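Local coordinates for ABC transporter substrate-binding protein (PDB 6TFX), which binds the opine mannopinic acid as the periplasmic solute-binding protein of an ABC transporter and probably delivers it for import into the bacterium, at residues V91-S94 with L95-R99; E117-D120 with A121-R125; K154-G157 with D158-R162. All coordinates share one frame; numbering follows the deposited sequence.

Overall arrangement
Along the chain the three contacts follow one another in series. None encloses or crosses another, and each is local. Interaction 1 (91-99) comes first and forms the C-terminal turns of helix 88-98. Interaction 2 (117-125) closes the hairpin of strands 113-118 and 123-128. It touches interaction 1 where Val92 CG2 lies 3.5 Å from Ala118 N and Val91 packs on Val124, which seats the helix on the four-stranded antiparallel sheet. Interaction 3 (154-162) ends helix 150-156. It meets interaction 1 from another side, with Phe93 beside Lys154, and stays about 12 Å from interaction 2 at the nearest atoms. Helix 88-98 thus lies between hairpin and second helix.

Interaction 1: V91-S94 with L95-R99; sequences VVFS and LDKAR
Residues Val91 to Ala98 are continuous alpha helix, with backbone bonds from Leu95 N to Val91 O (2.9 Å), Asp96 N to Val92 O, Lys97 N to Phe93 O and Ala98 N to Ser94 O (2.8 Å). The Leu95 bond is almost straight, 175° at the hydrogen. Val91 and Leu95 lie side by side and point the same way. Val91 CG1 stands anti to its backbone N (chi1 175°) and meets Leu95 CD1 at 3.9 Å. This pair faces the sheet, touching Val124 and Ile126. Next, Val92 CG1 runs alongside the carboxylate of Asp96, 3.6 Å from OD2. The other oxygen, Asp96 OD1, takes two nitrogens of Arg99 in a side-on salt bridge. Arg99 NE is 2.9 Å from OD1 and NH2 is 3.2 Å from it. Both come from the same face of the carboxylate, and OD1 lies in the guanidinium plane. The two bonds should limit rotation of the guanidinium group. Phe93 and Lys97 touch loosely, with Phe93 CE2 4.2 Å from Lys97 CD. The amine of buried Lys97 forms a salt bridge with Asp19 and hydrogen bonds to His21 and Arg103 O, while Ser94 OG bonds to Asp90 O and Ile148 N. A helix is packed here on an antiparallel sheet by Val91 and Leu95 and on helix 150-156 by Phe93; the i to i+3 Asp96-Arg99 bridge spans its last turn and the residue beyond.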
loop_
_atom_site.group_PDB
_atom_site.type_symbol
_atom_site.label_atom_id
_atom_site.label_comp_id
_atom_site.label_asym_id
_atom_site.label_seq_id
_atom_site.Cartn_x
_atom_site.Cartn_y
_atom_site.Cartn_z
ATOM N N VAL A 91 -17.774 -14.254 7.245
ATOM C CA VAL A 91 -17.625 -13.467 6.014
ATOM C C VAL A 91 -18.551 -12.256 6.053
ATOM O O VAL A 91 -18.123 -11.145 5.731
ATOM C CB VAL A 91 -17.844 -14.328 4.752
ATOM C CG1 VAL A 91 -17.813 -13.469 3.488
ATOM C CG2 VAL A 91 -16.806 -15.450 4.683
ATOM N N VAL A 92 -19.830 -12.471 6.445
ATOM C CA VAL A 92 -20.784 -11.365 6.561
ATOM C C VAL A 92 -20.240 -10.349 7.555
ATOM O O VAL A 92 -20.238 -9.157 7.262
ATOM C CB VAL A 92 -22.187 -11.883 7.000
ATOM C CG1 VAL A 92 -23.137 -10.721 7.288
ATOM C CG2 VAL A 92 -22.766 -12.800 5.916
ATOM N N PHE A 93 -19.786 -10.824 8.747
ATOM C CA PHE A 93 -19.279 -9.912 9.754
ATOM C C PHE A 93 -18.084 -9.102 9.211
ATOM O O PHE A 93 -18.023 -7.870 9.367
ATOM C CB PHE A 93 -18.864 -10.690 11.014
ATOM C CG PHE A 93 -18.149 -9.821 12.022
ATOM C CD1 PHE A 93 -18.863 -8.995 12.885
ATOM C CD2 PHE A 93 -16.757 -9.786 12.069
ATOM C CE1 PHE A 93 -18.194 -8.158 13.789
ATOM C CE2 PHE A 93 -16.092 -8.936 12.962
ATOM C CZ PHE A 93 -16.816 -8.131 13.807
ATOM N N SER A 94 -17.149 -9.803 8.549
ATOM C CA SER A 94 -15.924 -9.159 8.063
ATOM C C SER A 94 -16.179 -8.127 6.988
ATOM O O SER A 94 -15.657 -7.010 7.086
ATOM C CB SER A 94 -14.931 -10.191 7.551
ATOM O OG SER A 94 -14.583 -11.087 8.581
ATOM N N LEU A 95 -16.956 -8.497 5.949
ATOM C CA LEU A 95 -17.246 -7.573 4.835
ATOM C C LEU A 95 -18.110 -6.417 5.290
ATOM O O LEU A 95 -17.887 -5.286 4.850
ATOM C CB LEU A 95 -17.862 -8.312 3.640
ATOM C CG LEU A 95 -16.906 -9.293 2.970
ATOM C CD1 LEU A 95 -17.593 -9.960 1.787
ATOM C CD2 LEU A 95 -15.599 -8.586 2.466
ATOM N N ASP A 96 -19.037 -6.659 6.264
ATOM C CA ASP A 96 -19.809 -5.516 6.752
ATOM C C ASP A 96 -18.908 -4.580 7.551
ATOM O O ASP A 96 -19.153 -3.369 7.586
ATOM C CB ASP A 96 -20.967 -5.973 7.647
ATOM C CG ASP A 96 -22.144 -6.546 6.887
ATOM O OD1 ASP A 96 -22.199 -6.364 5.633
ATOM O OD2 ASP A 96 -23.028 -7.161 7.538
ATOM N N LYS A 97 -17.899 -5.143 8.245
ATOM C CA LYS A 97 -16.946 -4.324 9.004
ATOM C C LYS A 97 -16.084 -3.525 8.006
ATOM O O LYS A 97 -15.968 -2.319 8.151
ATOM C CB LYS A 97 -16.063 -5.196 9.904
ATOM C CG LYS A 97 -15.094 -4.393 10.766
ATOM C CD LYS A 97 -14.310 -5.323 11.691
ATOM C CE LYS A 97 -13.253 -4.591 12.487
ATOM N NZ LYS A 97 -12.220 -3.977 11.605
ATOM N N ALA A 98 -15.563 -4.191 6.955
ATOM C CA ALA A 98 -14.716 -3.556 5.939
ATOM C C ALA A 98 -15.417 -2.370 5.270
ATOM O O ALA A 98 -14.760 -1.381 4.964
ATOM C CB ALA A 98 -14.344 -4.585 4.877
ATOM N N ARG A 99 -16.732 -2.476 5.039
ATOM C CA ARG A 99 -17.480 -1.435 4.339
ATOM C C ARG A 99 -18.066 -0.346 5.243
ATOM O O ARG A 99 -18.746 0.553 4.750
ATOM C CB ARG A 99 -18.553 -2.052 3.435
ATOM C CG ARG A 99 -19.737 -2.675 4.137
ATOM C CD ARG A 99 -20.340 -3.710 3.193
ATOM N NE ARG A 99 -21.609 -4.251 3.695
ATOM C CZ ARG A 99 -22.801 -3.728 3.437
ATOM N NH1 ARG A 99 -22.907 -2.630 2.698
ATOM N NH2 ARG A 99 -23.897 -4.293 3.922
#

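Interaction 2: E117-D120 with A121-R125; sequences EAVD and AKTVR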
loop_
_atom_site.group_PDB
_atom_site.type_symbol
_atom_site.label_atom_id
_atom_site.label_comp_id
_atom_site.label_asym_id
_atom_site.label_seq_id
_atom_site.Cartn_x
_atom_site.Cartn_y
_atom_site.Cartn_z
ATOM N N GLU A 117 -24.970 -11.480 2.750
ATOM C CA GLU A 117 -25.865 -12.370 3.499
ATOM C C GLU A 117 -25.368 -13.807 3.556
ATOM O O GLU A 117 -24.825 -14.317 2.577
ATOM C CB GLU A 117 -27.263 -12.368 2.848
ATOM C CG GLU A 117 -27.915 -10.995 2.820
ATOM C CD GLU A 117 -29.185 -10.884 2.005
ATOM O OE1 GLU A 117 -29.134 -11.094 0.770
ATOM O OE2 GLU A 117 -30.234 -10.561 2.606
ATOM N N ALA A 118 -25.609 -14.470 4.703
ATOM C CA ALA A 118 -25.267 -15.875 4.880
ATOM C C ALA A 118 -26.509 -16.663 4.471
ATOM O O ALA A 118 -27.517 -16.637 5.196
ATOM C CB ALA A 118 -24.925 -16.148 6.343
ATOM N N VAL A 119 -26.461 -17.321 3.302
ATOM C CA VAL A 119 -27.601 -18.119 2.793
ATOM C C VAL A 119 -27.681 -19.392 3.645
ATOM O O VAL A 119 -28.766 -19.840 4.016
ATOM C CB VAL A 119 -27.453 -18.415 1.283
ATOM C CG1 VAL A 119 -28.572 -19.322 0.779
ATOM C CG2 VAL A 119 -27.416 -17.113 0.485
ATOM N N ASP A 120 -26.509 -19.950 3.961
ATOM C CA ASP A 120 -26.312 -21.079 4.871
ATOM C C ASP A 120 -24.889 -20.978 5.385
ATOM O O ASP A 120 -24.192 -20.032 4.991
ATOM C CB ASP A 120 -26.655 -22.437 4.217
ATOM C CG ASP A 120 -25.860 -22.772 2.981
ATOM O OD1 ASP A 120 -24.633 -22.519 2.977
ATOM O OD2 ASP A 120 -26.459 -23.327 2.020
ATOM N N ALA A 121 -24.431 -21.919 6.244
ATOM C CA ALA A 121 -23.083 -21.846 6.844
ATOM C C ALA A 121 -21.928 -21.819 5.840
ATOM O O ALA A 121 -20.838 -21.338 6.186
ATOM C CB ALA A 121 -22.883 -22.976 7.844
ATOM N N LYS A 122 -22.156 -22.321 4.605
ATOM C CA LYS A 122 -21.100 -22.365 3.587
ATOM C C LYS A 122 -21.446 -21.593 2.299
ATOM O O LYS A 122 -20.868 -21.873 1.255
ATOM C CB LYS A 122 -20.700 -23.831 3.275
ATOM C CG LYS A 122 -21.835 -24.689 2.678
ATOM C CD LYS A 122 -21.402 -26.133 2.409
ATOM C CE LYS A 122 -22.576 -27.040 2.118
ATOM N NZ LYS A 122 -22.608 -27.478 0.698
ATOM N N THR A 123 -22.414 -20.674 2.353
ATOM C CA THR A 123 -22.822 -19.938 1.160
ATOM C C THR A 123 -23.024 -18.471 1.523
ATOM O O THR A 123 -23.810 -18.170 2.423
ATOM C CB THR A 123 -24.115 -20.547 0.571
ATOM O OG1 THR A 123 -23.902 -21.942 0.338
ATOM C CG2 THR A 123 -24.546 -19.873 -0.726
ATOM N N VAL A 124 -22.323 -17.571 0.795
ATOM C CA VAL A 124 -22.394 -16.123 1.001
ATOM C C VAL A 124 -22.964 -15.495 -0.270
ATOM O O VAL A 124 -22.470 -15.776 -1.364
ATOM C CB VAL A 124 -20.972 -15.548 1.280
ATOM C CG1 VAL A 124 -21.013 -14.018 1.381
ATOM C CG2 VAL A 124 -20.381 -16.149 2.555
ATOM N N ARG A 125 -23.958 -14.615 -0.116
ATOM C CA ARG A 125 -24.532 -13.905 -1.245
ATOM C C ARG A 125 -24.165 -12.431 -1.079
ATOM O O ARG A 125 -24.474 -11.836 -0.053
ATOM C CB ARG A 125 -26.054 -14.055 -1.272
ATOM C CG ARG A 125 -26.742 -13.320 -2.437
ATOM C CD ARG A 125 -28.268 -13.368 -2.319
ATOM N NE ARG A 125 -28.767 -14.738 -2.365
ATOM C CZ ARG A 125 -29.928 -15.134 -1.853
ATOM N NH1 ARG A 125 -30.725 -14.263 -1.242
ATOM N NH2 ARG A 125 -30.298 -16.406 -1.939
HETATM O O HOH W 1 -26.926 -10.347 -0.611
HETATM O O HOH W 2 -30.926 -11.338 -1.208
#
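Ala121 and Lys122 are the corners of a type I turn from Asp120 to Thr123. Lys122 N donates to Asp120 OD1 at 3.0 Å, on the anti side of the carboxylate. Thr123 N bonds to Asp120 O, and Thr123 OG1 donates to Asp120 OD1 from the syn side at 2.8 Å. This hydroxyl also bonds to Lys72 NZ. Asp120 CG sits between its backbone N and carbonyl carbon (chi1 59°), turning the carboxylate back. Thr123 O accepts from Val119 N. Val119 and Asp120 both face Thr123, a classic beta bulge, and Thr123 CG2 touches Val119 CB. Val124 pairs with Ala118, both turned to helix 88-98. Arg125 and Glu117 form a hydrogen-bonded pair, with Arg125 N to Glu117 O at 2.8 Å. On the other face, Val119 CG2 lies over the Arg125 guanidinium, 3.6 Å above its plane and offset toward its rim. The carboxylate of Glu117 is turned 76° from that plane, and OE1 stays 4.1 Å from Arg125 NH1. One water links these two atoms, and another joins OE1 to Arg125 O. The charge pair is therefore water-mediated and probably weak, whereas two bonds to Asp120 OD1 add to the backbone bond and fix the carboxylate over the turn.

Interaction 3: K154-G157 with D158-R162; sequences KERG and DDFKR
This is a local contact at the C-terminal end of helix 150-156, where the chain leaves the helix at Gly157 and enters a short 3-10 turn. Gly157 has positive phi (50°), a conformation glycine adopts easily, and this lets the chain leave the helix. Two backbone bonds hold the turn. Asp159 N donates to Arg156 O at 2.9 Å, and Phe160 N to Gly157 O at 3.0 Å. Both donors stand well above the carbonyl planes, by 41° and 53°. Gly157 O also receives a water, at 2.8 Å, which in turn accepts from Lys161 N. Lys161 folds its chain back to put NZ on Asp158 O, 2.9 Å away and on a lone pair in the carbonyl plane. Among the side chains, Arg156 and Phe160 meet near their backbones, with Arg156 CB 4.0 Å from Phe160 CB. Arg156 then extends from CG to NE and carries its guanidinium away from the turn, where NH1 bonds to Arg163 O. Phe160 CB rests 3.3 Å from Gly157 O. The ring is buried, packing edge-to-face with Phe153 of helix 150-156 and touching Tyr36 and Ile148. The turn thus leads from helix 150-156 into the loop before strand 170-176. Lys161 and Arg162 tie that loop by backbone and side chain to the loop following strand 5-10, at Leu18 and Val15.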
loop_
_atom_site.group_PDB
_atom_site.type_symbol
_atom_site.label_atom_id
_atom_site.label_comp_id
_atom_site.label_asym_id
_atom_site.label_seq_id
_atom_site.Cartn_x
_atom_site.Cartn_y
_atom_site.Cartn_z
ATOM N N LYS A 154 -15.284 -9.764 18.208
ATOM C CA LYS A 154 -16.311 -9.299 19.166
ATOM C C LYS A 154 -15.812 -9.281 20.588
ATOM O O LYS A 154 -16.165 -8.372 21.335
ATOM C CB LYS A 154 -17.595 -10.136 19.057
ATOM C CG LYS A 154 -18.501 -9.640 17.926
ATOM C CD LYS A 154 -19.842 -10.378 17.883
ATOM C CE LYS A 154 -20.910 -9.588 17.153
ATOM N NZ LYS A 154 -20.628 -9.446 15.705
ATOM N N GLU A 155 -14.996 -10.284 20.972
ATOM C CA GLU A 155 -14.445 -10.347 22.317
ATOM C C GLU A 155 -13.223 -9.469 22.478
ATOM O O GLU A 155 -13.206 -8.638 23.387
ATOM C CB GLU A 155 -14.092 -11.795 22.730
ATOM C CG GLU A 155 -13.457 -11.924 24.120
ATOM C CD GLU A 155 -14.157 -11.229 25.276
ATOM O OE1 GLU A 155 -15.405 -11.316 25.351
ATOM O OE2 GLU A 155 -13.458 -10.595 26.107
ATOM N N ARG A 156 -12.187 -9.679 21.642
ATOM C CA ARG A 156 -10.906 -8.983 21.804
ATOM C C ARG A 156 -10.995 -7.482 21.611
ATOM O O ARG A 156 -10.248 -6.739 22.269
ATOM C CB ARG A 156 -9.829 -9.596 20.928
ATOM C CG ARG A 156 -9.544 -11.031 21.354
ATOM C CD ARG A 156 -8.484 -11.730 20.532
ATOM N NE ARG A 156 -8.426 -13.153 20.894
ATOM C CZ ARG A 156 -7.413 -13.958 20.598
ATOM N NH1 ARG A 156 -6.362 -13.496 19.934
ATOM N NH2 ARG A 156 -7.438 -15.230 20.969
ATOM N N GLY A 157 -11.911 -7.050 20.747
ATOM C CA GLY A 157 -12.164 -5.635 20.498
ATOM C C GLY A 157 -10.892 -4.865 20.214
ATOM O O GLY A 157 -10.147 -5.224 19.302
ATOM N N ASP A 158 -10.606 -3.841 21.045
ATOM C CA ASP A 158 -9.418 -2.988 20.904
ATOM C C ASP A 158 -8.088 -3.740 21.009
ATOM O O ASP A 158 -7.066 -3.207 20.567
ATOM C CB ASP A 158 -9.471 -1.818 21.911
ATOM C CG ASP A 158 -10.481 -0.725 21.561
ATOM O OD1 ASP A 158 -10.975 -0.709 20.403
ATOM O OD2 ASP A 158 -10.759 0.130 22.431
ATOM N N ASP A 159 -8.088 -4.964 21.576
ATOM C CA ASP A 159 -6.869 -5.761 21.704
ATOM C C ASP A 159 -6.638 -6.673 20.494
ATOM O O ASP A 159 -5.545 -7.229 20.354
ATOM C CB ASP A 159 -6.889 -6.592 22.996
ATOM C CG ASP A 159 -5.559 -6.578 23.745
ATOM O OD1 ASP A 159 -4.904 -5.504 23.781
ATOM O OD2 ASP A 159 -5.187 -7.629 24.318
ATOM N N PHE A 160 -7.640 -6.818 19.608
ATOM C CA PHE A 160 -7.487 -7.685 18.433
ATOM C C PHE A 160 -6.297 -7.253 17.572
ATOM O O PHE A 160 -5.590 -8.108 17.041
ATOM C CB PHE A 160 -8.776 -7.712 17.597
ATOM C CG PHE A 160 -8.766 -8.685 16.439
ATOM C CD1 PHE A 160 -8.333 -8.286 15.177
ATOM C CD2 PHE A 160 -9.187 -9.998 16.611
ATOM C CE1 PHE A 160 -8.334 -9.181 14.107
ATOM C CE2 PHE A 160 -9.176 -10.902 15.539
ATOM C CZ PHE A 160 -8.734 -10.490 14.300
ATOM N N LYS A 161 -6.077 -5.931 17.436
ATOM C CA LYS A 161 -4.974 -5.380 16.609
ATOM C C LYS A 161 -3.567 -5.877 17.034
ATOM O O LYS A 161 -2.640 -5.842 16.219
ATOM C CB LYS A 161 -5.038 -3.849 16.565
ATOM C CG LYS A 161 -4.849 -3.187 17.928
ATOM C CD LYS A 161 -4.694 -1.652 17.844
ATOM C CE LYS A 161 -5.979 -0.894 17.585
ATOM N NZ LYS A 161 -6.937 -0.998 18.712
ATOM N N ARG A 162 -3.417 -6.347 18.302
ATOM C CA ARG A 162 -2.137 -6.893 18.780
ATOM C C ARG A 162 -2.226 -8.409 19.083
ATOM O O ARG A 162 -1.217 -9.030 19.407
ATOM C CB ARG A 162 -1.588 -6.084 19.975
ATOM C CG ARG A 162 -1.149 -4.666 19.583
ATOM C CD ARG A 162 -0.258 -3.996 20.626
ATOM N NE ARG A 162 1.156 -4.384 20.500
ATOM C CZ ARG A 162 2.051 -3.743 19.754
ATOM N NH1 ARG A 162 1.696 -2.678 19.044
ATOM N NH2 ARG A 162 3.309 -4.163 19.707
HETATM O O HOH W 3 -8.299 -3.972 17.531
#